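Local coordinates for protein GCN5-related N-acetyltransferase (Ralstonia eutropha JMP134, PDB 2Q0Y) that probably transfers an acyl group from a coenzyme A thioester to an acceptor not yet identified, as a member of the GNAT acetyltransferase family, at residues D10-V15 and D42-R47; G51-W56 and I90-V95; M58-A63 and P97-R102; A107-A112 and P134-M139. One frame throughout, in Å; residues are numbered along the deposited sequence.

Contact 2 is the buried one: a tyrosine of segment 51-56 hydrogen-bonds an asparagine on strand 86-95, under the helices that form contact 1. Contact 1 joins helices 12-25 and 30-50 by leucine and valine packing alone, and its Val15 and Leu44 rest on Tyr53 of contact 2. Contact 4, across the chain's centre from contact 1, sets helix 104-118 against helix 133-138 with selenomethionines and a tyrosine; like contact 1 it is partly buried and touches the second subunit. Contact 3 lies at the surface, where zinc replaces direct packing. It shares strand 54-60 with contact 2, and its Arg100 donates to the carbonyl of Val95.

Contact 1: residues D10-V15 and D42-R47; sequences DDLELV and DWLLPR. With MG (magnesium ion), chain D.
The opening turn of helix 12-25 lies beside the C-terminal part of helix 30-50, and the backbones come nearest at Leu12 and Leu45, whose CA atoms are 6.7 Å apart. In the second helix Pro46 has no N-H to give to the preceding turn, and the helix kinks there. No hydrogen bond joins the segments; branched apolar side chains do the work. Leu12 and Leu44 run antiparallel past one another, and Leu44 CD2 comes within 3.5 Å of Val15 CG1. With CG of Leu12 trans to the main-chain N (chi1 -179°), its CD1 reaches to 3.9 Å from Leu44 CD2 and equally close to the backbone N of Leu45. Leu12 CD2 lies 4.2 Å from Leu45 CD1, on the more exposed side of the contact. On another side of helix 30-50, Arg47 folds back over the Trp43 indole: its CD sits above one face, the guanidinium centre covers NE1, and NH1 donates to Trp43 O at 2.8 Å, in the guanidinium plane. At the far end of the first segment Asp10 OD2 binds magnesium at 2.4 Å together with Cys8. Asp11, at the N-cap position, makes no capping bond; its OD2 pairs with Arg5 and the N of Cys8. Two consecutive helices inserted between the first and second strands, packed together over one face of the sheet, are characteristic of the GNAT fold.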
loop_
_atom_site.group_PDB
_atom_site.type_symbol
_atom_site.label_atom_id
_atom_site.label_comp_id
_atom_site.label_asym_id
_atom_site.label_seq_id
_atom_site.Cartn_x
_atom_site.Cartn_y
_atom_site.Cartn_z
ATOM N N ASP A 10 -24.560 -8.950 4.475
ATOM C CA ASP A 10 -25.116 -8.885 5.819
ATOM C C ASP A 10 -24.048 -8.904 6.912
ATOM O O ASP A 10 -24.361 -8.808 8.086
ATOM C CB ASP A 10 -26.089 -10.035 6.013
ATOM C CG ASP A 10 -27.223 -10.002 4.995
ATOM O OD1 ASP A 10 -27.963 -8.988 4.976
ATOM O OD2 ASP A 10 -27.329 -10.964 4.188
ATOM N N ASP A 11 -22.788 -9.044 6.520
ATOM C CA ASP A 11 -21.678 -9.045 7.456
ATOM C C ASP A 11 -21.091 -7.654 7.669
ATOM O O ASP A 11 -20.038 -7.523 8.271
ATOM C CB ASP A 11 -20.586 -10.001 6.961
ATOM C CG ASP A 11 -21.047 -11.437 6.932
ATOM O OD1 ASP A 11 -21.793 -11.850 7.847
ATOM O OD2 ASP A 11 -20.684 -12.155 5.993
ATOM N N LEU A 12 -21.760 -6.608 7.185
ATOM C CA LEU A 12 -21.273 -5.243 7.380
ATOM C C LEU A 12 -20.866 -4.982 8.825
ATOM O O LEU A 12 -19.745 -4.558 9.086
ATOM C CB LEU A 12 -22.343 -4.221 6.957
ATOM C CG LEU A 12 -21.964 -2.749 7.092
ATOM C CD1 LEU A 12 -20.968 -2.369 6.011
ATOM C CD2 LEU A 12 -23.179 -1.864 7.018
ATOM N N GLU A 13 -21.774 -5.230 9.767
ATOM C CA GLU A 13 -21.496 -4.915 11.167
ATOM C C GLU A 13 -20.363 -5.775 11.723
ATOM O O GLU A 13 -19.514 -5.286 12.478
ATOM C CB GLU A 13 -22.751 -5.063 12.014
ATOM C CG GLU A 13 -23.784 -3.999 11.732
ATOM N N LEU A 14 -20.342 -7.047 11.339
ATOM C CA LEU A 14 -19.286 -7.971 11.760
ATOM C C LEU A 14 -17.904 -7.459 11.397
ATOM O O LEU A 14 -16.982 -7.441 12.231
ATOM C CB LEU A 14 -19.508 -9.337 11.111
ATOM C CG LEU A 14 -18.542 -10.473 11.454
ATOM C CD1 LEU A 14 -18.686 -10.887 12.916
ATOM C CD2 LEU A 14 -18.819 -11.677 10.560
ATOM N N VAL A 15 -17.750 -7.038 10.149
ATOM C CA VAL A 15 -16.461 -6.552 9.685
ATOM C C VAL A 15 -16.037 -5.297 10.444
ATOM O O VAL A 15 -14.873 -5.171 10.848
ATOM C CB VAL A 15 -16.444 -6.294 8.166
ATOM C CG1 VAL A 15 -15.093 -5.713 7.736
ATOM C CG2 VAL A 15 -16.714 -7.584 7.388
ATOM N N ASP A 42 -19.182 3.515 6.033
ATOM C CA ASP A 42 -19.654 4.125 4.784
ATOM C C ASP A 42 -18.791 3.723 3.596
ATOM O O ASP A 42 -19.296 3.547 2.491
ATOM C CB ASP A 42 -19.705 5.657 4.902
ATOM C CG ASP A 42 -20.725 6.142 5.941
ATOM O OD1 ASP A 42 -21.546 5.346 6.435
ATOM O OD2 ASP A 42 -20.701 7.344 6.273
ATOM N N TRP A 43 -17.499 3.538 3.843
ATOM C CA TRP A 43 -16.553 3.064 2.839
ATOM C C TRP A 43 -16.853 1.601 2.495
ATOM O O TRP A 43 -16.801 1.215 1.329
ATOM C CB TRP A 43 -15.120 3.198 3.364
ATOM C CG TRP A 43 -14.041 2.625 2.478
ATOM C CD1 TRP A 43 -13.356 3.275 1.486
ATOM C CD2 TRP A 43 -13.509 1.295 2.526
ATOM N NE1 TRP A 43 -12.443 2.431 0.914
ATOM C CE2 TRP A 43 -12.522 1.205 1.518
ATOM C CE3 TRP A 43 -13.785 0.172 3.303
ATOM C CZ2 TRP A 43 -11.816 0.053 1.283
ATOM C CZ3 TRP A 43 -13.096 -0.986 3.059
ATOM C CH2 TRP A 43 -12.123 -1.045 2.058
ATOM N N LEU A 44 -17.110 0.785 3.516
ATOM C CA LEU A 44 -17.230 -0.662 3.319
ATOM C C LEU A 44 -18.518 -1.060 2.599
ATOM O O LEU A 44 -18.533 -2.001 1.782
ATOM C CB LEU A 44 -17.155 -1.392 4.662
ATOM C CG LEU A 44 -17.331 -2.911 4.635
ATOM C CD1 LEU A 44 -16.264 -3.535 3.736
ATOM C CD2 LEU A 44 -17.250 -3.495 6.018
ATOM N N LEU A 45 -19.615 -0.393 2.943
ATOM C CA LEU A 45 -20.920 -0.765 2.432
ATOM C C LEU A 45 -20.957 -1.025 0.913
ATOM O O LEU A 45 -21.363 -2.104 0.496
ATOM C CB LEU A 45 -21.961 0.283 2.848
ATOM C CG LEU A 45 -23.397 0.143 2.352
ATOM C CD1 LEU A 45 -24.089 -1.016 3.003
ATOM C CD2 LEU A 45 -24.150 1.439 2.651
ATOM N N PRO A 46 -20.567 -0.041 0.083
ATOM C CA PRO A 46 -20.625 -0.294 -1.364
ATOM C C PRO A 46 -19.643 -1.340 -1.874
ATOM O O PRO A 46 -19.859 -1.913 -2.944
ATOM C CB PRO A 46 -20.281 1.065 -1.971
ATOM C CG PRO A 46 -19.528 1.769 -0.905
ATOM C CD PRO A 46 -20.125 1.340 0.373
ATOM N N ARG A 47 -18.565 -1.571 -1.129
ATOM C CA ARG A 47 -17.540 -2.499 -1.538
ATOM C C ARG A 47 -17.882 -3.943 -1.184
ATOM O O ARG A 47 -17.461 -4.847 -1.885
ATOM C CB ARG A 47 -16.214 -2.094 -0.913
ATOM C CG ARG A 47 -15.721 -0.773 -1.476
ATOM C CD ARG A 47 -14.485 -0.285 -0.813
ATOM N NE ARG A 47 -13.923 0.830 -1.582
ATOM C CZ ARG A 47 -14.418 2.067 -1.600
ATOM N NH1 ARG A 47 -15.487 2.409 -0.871
ATOM N NH2 ARG A 47 -13.826 2.989 -2.353
HETATM MG MG MG D . -26.190 -12.960 3.645
#

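Contact 2: residues G51-W56 and I90-V95; sequences GSYFGW and ILNLYV
Tyr53, in segment 51-56, reaches Leu91 and Asn92 of strand 86-95; strands 54-60 and 86-95 run in the same direction but are not sheet neighbours, because strand 63-74 lies between them. The tyrosine reaches past the intervening strand, its ring directed away from the main-chain N (chi1 -173°). At its end the hydroxyl accepts a nearly straight hydrogen bond from Asn92 ND2, 2.9 Å from Tyr53 OH with an N-H...O angle of 167°. The acceptor lies close to the amide plane, although ring and amide are themselves inclined to one another. Leu91 meets the same ring at CE2: its CD2 approaches obliquely to 3.8 Å from Tyr53 CE2, whereas CD1 lies at the ring edge, in its plane, 3.9 Å from the same carbon. The other end of the Asn92 amide, OD1, accepts from Arg19 NH1 of helix 12-25, so both polar atoms of this buried group are engaged and its rotation is fixed. Asn92 has positive phi, an irregularity in strand 86-95 consistent with the bulge that GNAT enzymes carry in their fourth strand; the next amide, Leu93 N, binds an unidentified ligand. The chemistry implies a buried polar bridge, from arginine through amide to hydroxyl, that ties helix 12-25 and strand 86-95 to segment 51-56 beside what is probably the acyl-donor pocket.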
loop_
_atom_site.group_PDB
_atom_site.type_symbol
_atom_site.label_atom_id
_atom_site.label_comp_id
_atom_site.label_asym_id
_atom_site.label_seq_id
_atom_site.Cartn_x
_atom_site.Cartn_y
_atom_site.Cartn_z
ATOM N N GLY A 51 -18.381 -6.533 -4.300
ATOM C CA GLY A 51 -17.372 -7.578 -4.196
ATOM C C GLY A 51 -15.934 -7.127 -4.149
ATOM O O GLY A 51 -15.033 -7.962 -4.077
ATOM N N SER A 52 -15.684 -5.824 -4.205
ATOM C CA SER A 52 -14.306 -5.345 -4.148
ATOM C C SER A 52 -13.699 -5.549 -2.757
ATOM O O SER A 52 -12.479 -5.555 -2.613
ATOM C CB SER A 52 -14.180 -3.897 -4.631
ATOM O OG SER A 52 -14.986 -3.017 -3.911
ATOM N N TYR A 53 -14.545 -5.679 -1.727
ATOM C CA TYR A 53 -14.130 -6.204 -0.434
ATOM C C TYR A 53 -14.754 -7.565 -0.258
ATOM O O TYR A 53 -15.983 -7.697 -0.213
ATOM C CB TYR A 53 -14.564 -5.282 0.714
ATOM C CG TYR A 53 -14.025 -5.677 2.074
ATOM C CD1 TYR A 53 -14.595 -6.708 2.810
ATOM C CD2 TYR A 53 -12.932 -5.026 2.630
ATOM C CE1 TYR A 53 -14.077 -7.065 4.047
ATOM C CE2 TYR A 53 -12.412 -5.384 3.851
ATOM C CZ TYR A 53 -13.001 -6.396 4.574
ATOM O OH TYR A 53 -12.515 -6.769 5.805
ATOM N N PHE A 54 -13.898 -8.575 -0.169
ATOM C CA PHE A 54 -14.342 -9.948 -0.084
ATOM C C PHE A 54 -13.657 -10.553 1.150
ATOM O O PHE A 54 -12.867 -9.905 1.821
ATOM C CB PHE A 54 -14.014 -10.705 -1.381
ATOM C CG PHE A 54 -14.417 -12.168 -1.355
ATOM C CD1 PHE A 54 -15.760 -12.544 -1.361
ATOM C CD2 PHE A 54 -13.444 -13.177 -1.300
ATOM C CE1 PHE A 54 -16.136 -13.907 -1.323
ATOM C CE2 PHE A 54 -13.816 -14.534 -1.251
ATOM C CZ PHE A 54 -15.169 -14.889 -1.260
ATOM N N GLY A 55 -13.998 -11.781 1.487
ATOM C CA GLY A 55 -13.316 -12.450 2.569
ATOM C C GLY A 55 -14.075 -13.651 3.048
ATOM O O GLY A 55 -14.985 -14.154 2.360
ATOM N N TRP A 56 -13.730 -14.082 4.258
ATOM C CA TRP A 56 -14.227 -15.334 4.778
ATOM C C TRP A 56 -14.534 -15.168 6.252
ATOM O O TRP A 56 -13.873 -14.379 6.948
ATOM C CB TRP A 56 -13.172 -16.430 4.592
ATOM C CG TRP A 56 -12.649 -16.579 3.188
ATOM C CD1 TRP A 56 -11.507 -16.026 2.664
ATOM C CD2 TRP A 56 -13.243 -17.340 2.137
ATOM N NE1 TRP A 56 -11.362 -16.398 1.339
ATOM C CE2 TRP A 56 -12.421 -17.198 0.994
ATOM C CE3 TRP A 56 -14.401 -18.111 2.045
ATOM C CZ2 TRP A 56 -12.719 -17.822 -0.222
ATOM C CZ3 TRP A 56 -14.691 -18.746 0.840
ATOM C CH2 TRP A 56 -13.862 -18.589 -0.275
ATOM N N ILE A 90 -4.556 -8.023 2.182
ATOM C CA ILE A 90 -5.258 -8.702 3.263
ATOM C C ILE A 90 -5.408 -7.723 4.416
ATOM O O ILE A 90 -4.465 -7.014 4.766
ATOM C CB ILE A 90 -4.502 -9.984 3.719
ATOM C CG1 ILE A 90 -4.422 -10.971 2.553
ATOM C CG2 ILE A 90 -5.171 -10.616 4.949
ATOM C CD1 ILE A 90 -3.641 -12.213 2.835
ATOM N N LEU A 91 -6.600 -7.686 4.996
ATOM C CA LEU A 91 -6.891 -6.790 6.101
ATOM C C LEU A 91 -7.979 -7.345 7.015
ATOM O O LEU A 91 -8.717 -8.276 6.651
ATOM C CB LEU A 91 -7.289 -5.389 5.601
ATOM C CG LEU A 91 -8.630 -5.202 4.901
ATOM C CD1 LEU A 91 -9.004 -3.730 4.802
ATOM C CD2 LEU A 91 -8.682 -5.865 3.526
ATOM N N ASN A 92 -8.063 -6.757 8.210
ATOM C CA ASN A 92 -9.115 -7.059 9.176
ATOM C C ASN A 92 -9.200 -8.510 9.645
ATOM O O ASN A 92 -10.277 -8.983 9.997
ATOM C CB ASN A 92 -10.492 -6.627 8.645
ATOM C CG ASN A 92 -10.606 -5.139 8.458
ATOM O OD1 ASN A 92 -9.959 -4.365 9.160
ATOM N ND2 ASN A 92 -11.430 -4.725 7.502
ATOM N N LEU A 93 -8.064 -9.205 9.710
ATOM C CA LEU A 93 -8.029 -10.523 10.349
ATOM C C LEU A 93 -8.243 -10.355 11.847
ATOM O O LEU A 93 -7.443 -9.696 12.534
ATOM C CB LEU A 93 -6.697 -11.234 10.096
ATOM C CG LEU A 93 -6.548 -12.592 10.824
ATOM C CD1 LEU A 93 -7.643 -13.570 10.435
ATOM C CD2 LEU A 93 -5.199 -13.210 10.569
ATOM N N TYR A 94 -9.321 -10.953 12.341
ATOM C CA TYR A 94 -9.643 -10.925 13.762
ATOM C C TYR A 94 -10.139 -12.297 14.167
ATOM O O TYR A 94 -10.990 -12.884 13.483
ATOM C CB TYR A 94 -10.693 -9.880 14.110
ATOM C CG TYR A 94 -10.901 -9.776 15.611
ATOM C CD1 TYR A 94 -9.937 -9.162 16.426
ATOM C CD2 TYR A 94 -12.019 -10.331 16.225
ATOM C CE1 TYR A 94 -10.111 -9.081 17.797
ATOM C CE2 TYR A 94 -12.199 -10.272 17.593
ATOM C CZ TYR A 94 -11.236 -9.641 18.386
ATOM O OH TYR A 94 -11.425 -9.581 19.743
ATOM N N VAL A 95 -9.615 -12.794 15.285
ATOM C CA VAL A 95 -10.076 -14.053 15.861
ATOM C C VAL A 95 -10.544 -13.835 17.303
ATOM O O VAL A 95 -9.825 -13.258 18.124
ATOM C CB VAL A 95 -8.965 -15.143 15.825
ATOM C CG1 VAL A 95 -9.482 -16.452 16.382
ATOM C CG2 VAL A 95 -8.430 -15.366 14.424
#

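Contact 3: residues M58-A63 and P97-R102; sequences MEEGGA and PSHRER. With ZN (zinc ion), chain B.
Glu60 meets His99 through zinc, at the end of strand 54-60. Earlier on that strand, selenomethionine Met58 turns toward helix 104-118 and packs on Ile104 and Ala107, and Glu59 next to it pairs with Arg5 in a salt bridge. Glu60 is fully extended and presents its carboxylate to the ion unevenly: Glu60 OE1 is 2.1 Å from zinc and OE2 2.7 Å. His99 completes this part of the site with NE2 at 2.0 Å from the metal. The carboxylate and imidazole planes stand 75° apart. Glu60 OE1 and His99 NE2 lie 3.1 Å apart because they share the metal, without a hydrogen bond between them. From the other side of the imidazole, Asp96 OD2 accepts from ND1, a second-shell bond that orients the ring and probably makes NE2 a stronger ligand. Beyond Glu60, Gly61 and Gly62, both with positive phi, form the corners of a type I' turn that returns the chain to Ala63; Glu60 and Ala63 exchange both backbone hydrogen bonds across it. Coordination, with little direct packing, thus joins two surface pieces, the hairpin tip and the loop after strand 86-95, through a metal bridge.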
loop_
_atom_site.group_PDB
_atom_site.type_symbol
_atom_site.label_atom_id
_atom_site.label_comp_id
_atom_site.label_asym_id
_atom_site.label_seq_id
_atom_site.Cartn_x
_atom_site.Cartn_y
_atom_site.Cartn_z
HETATM N N MSE A 58 -15.199 -17.509 9.864
HETATM C CA MSE A 58 -15.199 -18.796 10.565
HETATM C C MSE A 58 -16.306 -18.807 11.617
HETATM O O MSE A 58 -16.406 -17.895 12.447
HETATM C CB MSE A 58 -13.858 -19.063 11.249
HETATM C CG MSE A 58 -13.687 -20.472 11.766
HETATM SE SE MSE A 58 -13.381 -21.706 10.271
HETATM C CE MSE A 58 -11.617 -21.157 9.789
ATOM N N GLU A 59 -17.125 -19.849 11.581
ATOM C CA GLU A 59 -18.270 -19.982 12.468
ATOM C C GLU A 59 -18.242 -21.284 13.257
ATOM O O GLU A 59 -17.777 -22.301 12.763
ATOM C CB GLU A 59 -19.576 -19.966 11.675
ATOM C CG GLU A 59 -19.753 -18.780 10.800
ATOM C CD GLU A 59 -21.129 -18.735 10.208
ATOM O OE1 GLU A 59 -21.633 -19.798 9.793
ATOM O OE2 GLU A 59 -21.699 -17.635 10.173
ATOM N N GLU A 60 -18.716 -21.197 14.496
ATOM C CA GLU A 60 -18.902 -22.346 15.366
ATOM C C GLU A 60 -20.401 -22.544 15.493
ATOM O O GLU A 60 -21.100 -21.694 16.034
ATOM C CB GLU A 60 -18.282 -22.108 16.756
ATOM C CG GLU A 60 -18.659 -23.162 17.795
ATOM C CD GLU A 60 -17.952 -22.991 19.128
ATOM O OE1 GLU A 60 -17.222 -22.000 19.288
ATOM O OE2 GLU A 60 -18.131 -23.860 20.020
ATOM N N GLY A 61 -20.905 -23.651 14.974
ATOM C CA GLY A 61 -22.336 -23.890 15.003
ATOM C C GLY A 61 -23.126 -22.700 14.503
ATOM O O GLY A 61 -24.128 -22.332 15.107
ATOM N N GLY A 62 -22.665 -22.084 13.416
ATOM C CA GLY A 62 -23.353 -20.927 12.840
ATOM C C GLY A 62 -23.068 -19.551 13.455
ATOM O O GLY A 62 -23.580 -18.543 12.961
ATOM N N ALA A 63 -22.262 -19.488 14.520
ATOM C CA ALA A 63 -21.924 -18.206 15.178
ATOM C C ALA A 63 -20.528 -17.729 14.750
ATOM O O ALA A 63 -19.558 -18.441 14.978
ATOM C CB ALA A 63 -21.949 -18.366 16.684
ATOM N N PRO A 97 -10.978 -13.858 21.053
ATOM C CA PRO A 97 -9.955 -14.124 22.039
ATOM C C PRO A 97 -10.001 -15.481 22.734
ATOM O O PRO A 97 -8.968 -15.948 23.224
ATOM C CB PRO A 97 -10.176 -13.004 23.064
ATOM C CG PRO A 97 -10.750 -11.925 22.331
ATOM C CD PRO A 97 -11.611 -12.551 21.285
ATOM N N SER A 98 -11.179 -16.088 22.824
ATOM C CA SER A 98 -11.311 -17.406 23.428
ATOM C C SER A 98 -11.127 -18.565 22.469
ATOM O O SER A 98 -11.287 -19.714 22.878
ATOM C CB SER A 98 -12.655 -17.517 24.113
ATOM O OG SER A 98 -12.692 -16.558 25.151
ATOM N N HIS A 99 -10.762 -18.273 21.226
ATOM C CA HIS A 99 -10.605 -19.281 20.192
ATOM C C HIS A 99 -9.299 -19.135 19.426
ATOM O O HIS A 99 -9.243 -19.432 18.223
ATOM C CB HIS A 99 -11.821 -19.241 19.253
ATOM C CG HIS A 99 -13.065 -19.758 19.900
ATOM N ND1 HIS A 99 -13.879 -18.961 20.673
ATOM C CD2 HIS A 99 -13.610 -20.995 19.930
ATOM C CE1 HIS A 99 -14.884 -19.685 21.136
ATOM N NE2 HIS A 99 -14.741 -20.926 20.711
ATOM N N ARG A 100 -8.244 -18.718 20.133
ATOM C CA ARG A 100 -6.955 -18.475 19.493
ATOM C C ARG A 100 -5.941 -19.625 19.525
ATOM O O ARG A 100 -4.827 -19.489 19.005
ATOM C CB ARG A 100 -6.347 -17.193 20.046
ATOM C CG ARG A 100 -7.099 -16.014 19.506
ATOM C CD ARG A 100 -6.588 -14.720 20.011
ATOM N NE ARG A 100 -7.435 -13.642 19.530
ATOM C CZ ARG A 100 -7.358 -12.405 19.992
ATOM N NH1 ARG A 100 -6.427 -12.093 20.883
ATOM N NH2 ARG A 100 -8.196 -11.487 19.567
ATOM N N GLU A 101 -6.325 -20.764 20.061
ATOM C CA GLU A 101 -5.406 -21.900 20.075
ATOM C C GLU A 101 -5.922 -23.052 19.219
ATOM O O GLU A 101 -5.772 -24.226 19.575
ATOM C CB GLU A 101 -5.168 -22.346 21.521
ATOM C CG GLU A 101 -4.700 -21.219 22.459
ATOM C CD GLU A 101 -3.454 -20.472 21.946
ATOM O OE1 GLU A 101 -2.693 -21.034 21.118
ATOM O OE2 GLU A 101 -3.232 -19.316 22.383
ATOM N N ARG A 102 -6.526 -22.710 18.085
ATOM C CA ARG A 102 -7.204 -23.678 17.238
ATOM C C ARG A 102 -6.790 -23.592 15.771
ATOM O O ARG A 102 -7.388 -24.256 14.938
ATOM C CB ARG A 102 -8.725 -23.459 17.340
HETATM ZN ZN ZN B . -15.955 -22.489 20.935
#

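Contact 4: residues A107-A112 and P134-M139; sequences ALMNRA and PLYARM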
loop_
_atom_site.group_PDB
_atom_site.type_symbol
_atom_site.label_atom_id
_atom_site.label_comp_id
_atom_site.label_asym_id
_atom_site.label_seq_id
_atom_site.Cartn_x
_atom_site.Cartn_y
_atom_site.Cartn_z
ATOM N N ALA A 107 -5.782 -20.739 9.219
ATOM C CA ALA A 107 -6.793 -21.258 8.289
ATOM C C ALA A 107 -7.399 -20.155 7.417
ATOM O O ALA A 107 -7.531 -20.316 6.200
ATOM C CB ALA A 107 -7.868 -21.977 9.039
ATOM N N LEU A 108 -7.749 -19.031 8.027
ATOM C CA LEU A 108 -8.261 -17.885 7.280
ATOM C C LEU A 108 -7.202 -17.294 6.354
ATOM O O LEU A 108 -7.502 -16.939 5.215
ATOM C CB LEU A 108 -8.802 -16.809 8.224
ATOM C CG LEU A 108 -10.117 -17.167 8.925
ATOM C CD1 LEU A 108 -10.502 -16.127 9.959
ATOM C CD2 LEU A 108 -11.235 -17.335 7.923
HETATM N N MSE A 109 -5.961 -17.201 6.825
HETATM C CA MSE A 109 -4.892 -16.752 5.940
HETATM C C MSE A 109 -4.737 -17.689 4.746
HETATM O O MSE A 109 -4.540 -17.235 3.621
HETATM C CB MSE A 109 -3.576 -16.637 6.686
HETATM C CG MSE A 109 -3.478 -15.446 7.625
HETATM SE SE MSE A 109 -3.317 -13.761 6.707
HETATM C CE MSE A 109 -1.581 -14.015 5.834
ATOM N N ASN A 110 -4.817 -18.989 4.984
ATOM C CA ASN A 110 -4.720 -19.957 3.897
ATOM C C ASN A 110 -5.830 -19.762 2.883
ATOM O O ASN A 110 -5.580 -19.830 1.666
ATOM C CB ASN A 110 -4.772 -21.396 4.431
ATOM C CG ASN A 110 -3.464 -21.851 5.038
ATOM O OD1 ASN A 110 -2.399 -21.360 4.699
ATOM N ND2 ASN A 110 -3.545 -22.838 5.921
ATOM N N ARG A 111 -7.049 -19.520 3.370
ATOM C CA ARG A 111 -8.175 -19.256 2.468
ATOM C C ARG A 111 -7.958 -17.991 1.637
ATOM O O ARG A 111 -8.272 -17.965 0.447
ATOM C CB ARG A 111 -9.501 -19.113 3.209
ATOM C CG ARG A 111 -10.141 -20.410 3.652
ATOM C CD ARG A 111 -11.113 -21.029 2.595
ATOM N NE ARG A 111 -10.475 -21.419 1.327
ATOM C CZ ARG A 111 -9.555 -22.387 1.180
ATOM N NH1 ARG A 111 -9.124 -23.116 2.218
ATOM N NH2 ARG A 111 -9.052 -22.636 -0.029
ATOM N N ALA A 112 -7.461 -16.941 2.273
ATOM C CA ALA A 112 -7.197 -15.688 1.575
ATOM C C ALA A 112 -6.124 -15.860 0.518
ATOM O O ALA A 112 -6.292 -15.403 -0.622
ATOM C CB ALA A 112 -6.794 -14.593 2.569
ATOM N N PRO A 134 4.346 -13.069 14.000
ATOM C CA PRO A 134 5.050 -14.370 14.009
ATOM C C PRO A 134 4.387 -15.427 13.112
ATOM O O PRO A 134 5.075 -16.191 12.456
ATOM C CB PRO A 134 5.010 -14.796 15.484
ATOM C CG PRO A 134 4.645 -13.562 16.252
ATOM C CD PRO A 134 3.823 -12.721 15.333
ATOM N N LEU A 135 3.063 -15.450 13.094
ATOM C CA LEU A 135 2.323 -16.338 12.204
ATOM C C LEU A 135 2.626 -16.006 10.748
ATOM O O LEU A 135 2.890 -16.891 9.945
ATOM C CB LEU A 135 0.809 -16.238 12.462
ATOM C CG LEU A 135 -0.100 -16.944 11.445
ATOM C CD1 LEU A 135 0.166 -18.456 11.443
ATOM C CD2 LEU A 135 -1.561 -16.628 11.714
ATOM N N TYR A 136 2.598 -14.720 10.404
ATOM C CA TYR A 136 2.807 -14.350 9.010
ATOM C C TYR A 136 4.212 -14.757 8.584
ATOM O O TYR A 136 4.402 -15.318 7.504
ATOM C CB TYR A 136 2.533 -12.856 8.761
ATOM C CG TYR A 136 1.206 -12.372 9.316
ATOM C CD1 TYR A 136 0.061 -13.189 9.295
ATOM C CD2 TYR A 136 1.095 -11.111 9.897
ATOM C CE1 TYR A 136 -1.143 -12.746 9.822
ATOM C CE2 TYR A 136 -0.102 -10.664 10.426
ATOM C CZ TYR A 136 -1.222 -11.477 10.383
ATOM O OH TYR A 136 -2.407 -11.029 10.931
ATOM N N ALA A 137 5.191 -14.502 9.439
ATOM C CA ALA A 137 6.559 -14.876 9.134
ATOM C C ALA A 137 6.663 -16.382 8.934
ATOM O O ALA A 137 7.318 -16.828 7.994
ATOM C CB ALA A 137 7.480 -14.423 10.213
ATOM N N ARG A 138 6.024 -17.155 9.809
ATOM C CA ARG A 138 5.984 -18.618 9.676
ATOM C C ARG A 138 5.386 -19.035 8.340
ATOM O O ARG A 138 5.786 -20.048 7.755
ATOM C CB ARG A 138 5.147 -19.261 10.793
ATOM C CG ARG A 138 5.826 -19.345 12.141
ATOM C CD ARG A 138 5.058 -20.251 13.119
ATOM N NE ARG A 138 3.916 -19.582 13.753
ATOM C CZ ARG A 138 2.630 -19.913 13.600
ATOM N NH1 ARG A 138 2.255 -20.931 12.818
ATOM N NH2 ARG A 138 1.700 -19.214 14.251
HETATM N N MSE A 139 4.410 -18.263 7.875
HETATM C CA MSE A 139 3.711 -18.556 6.635
HETATM C C MSE A 139 4.387 -17.949 5.395
HETATM O O MSE A 139 3.799 -17.954 4.315
HETATM C CB MSE A 139 2.274 -18.072 6.736
HETATM C CG MSE A 139 1.429 -18.783 7.799
HETATM SE SE MSE A 139 -0.409 -18.127 7.689
HETATM C CE MSE A 139 -0.827 -18.856 5.916
#
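Selenomethionine Met109 lays its bent end beside the ring of Tyr136, the two side chains nearly perpendicular. Met109 SE is 4.9 Å from the Tyr136 ring centroid and 53° off the normal, an oblique Met-aromatic contact, and the methyl Met109 CE comes to 3.9 Å from Tyr136 CD1. Bends at chi2 and chi3 fold the Met109 chain back so that selenium lies near CE1 and the methyl near CD1. Met139, also selenomethionine and the first residue beyond helix 133-138, reaches back toward helix 104-118. Met139 CE lodges between two neighbours on that helix, 3.6 Å from Met109 CB and 3.2 Å from Asn110 OD1. A turn at chi3 (66°) sets that methyl against the helix surface, while Met139 SE is 3.6 Å from Met109 CB. The backbones stay well separated: the nearest CA atoms, those of Met109 and Tyr136, are 8.6 Å apart, a distance bridged by these long side chains. No hydrogen bond crosses it. The hydroxyl of Tyr136 binds an unidentified ligand, which may mark a pocket. Met109 and Tyr136 both pack on Leu93 of strand 86-95 and on Trp141, Leu108 seats helix 104-118 on strand 63-74, and Tyr136 of helix 133-138 also packs on Met147 of the second subunit.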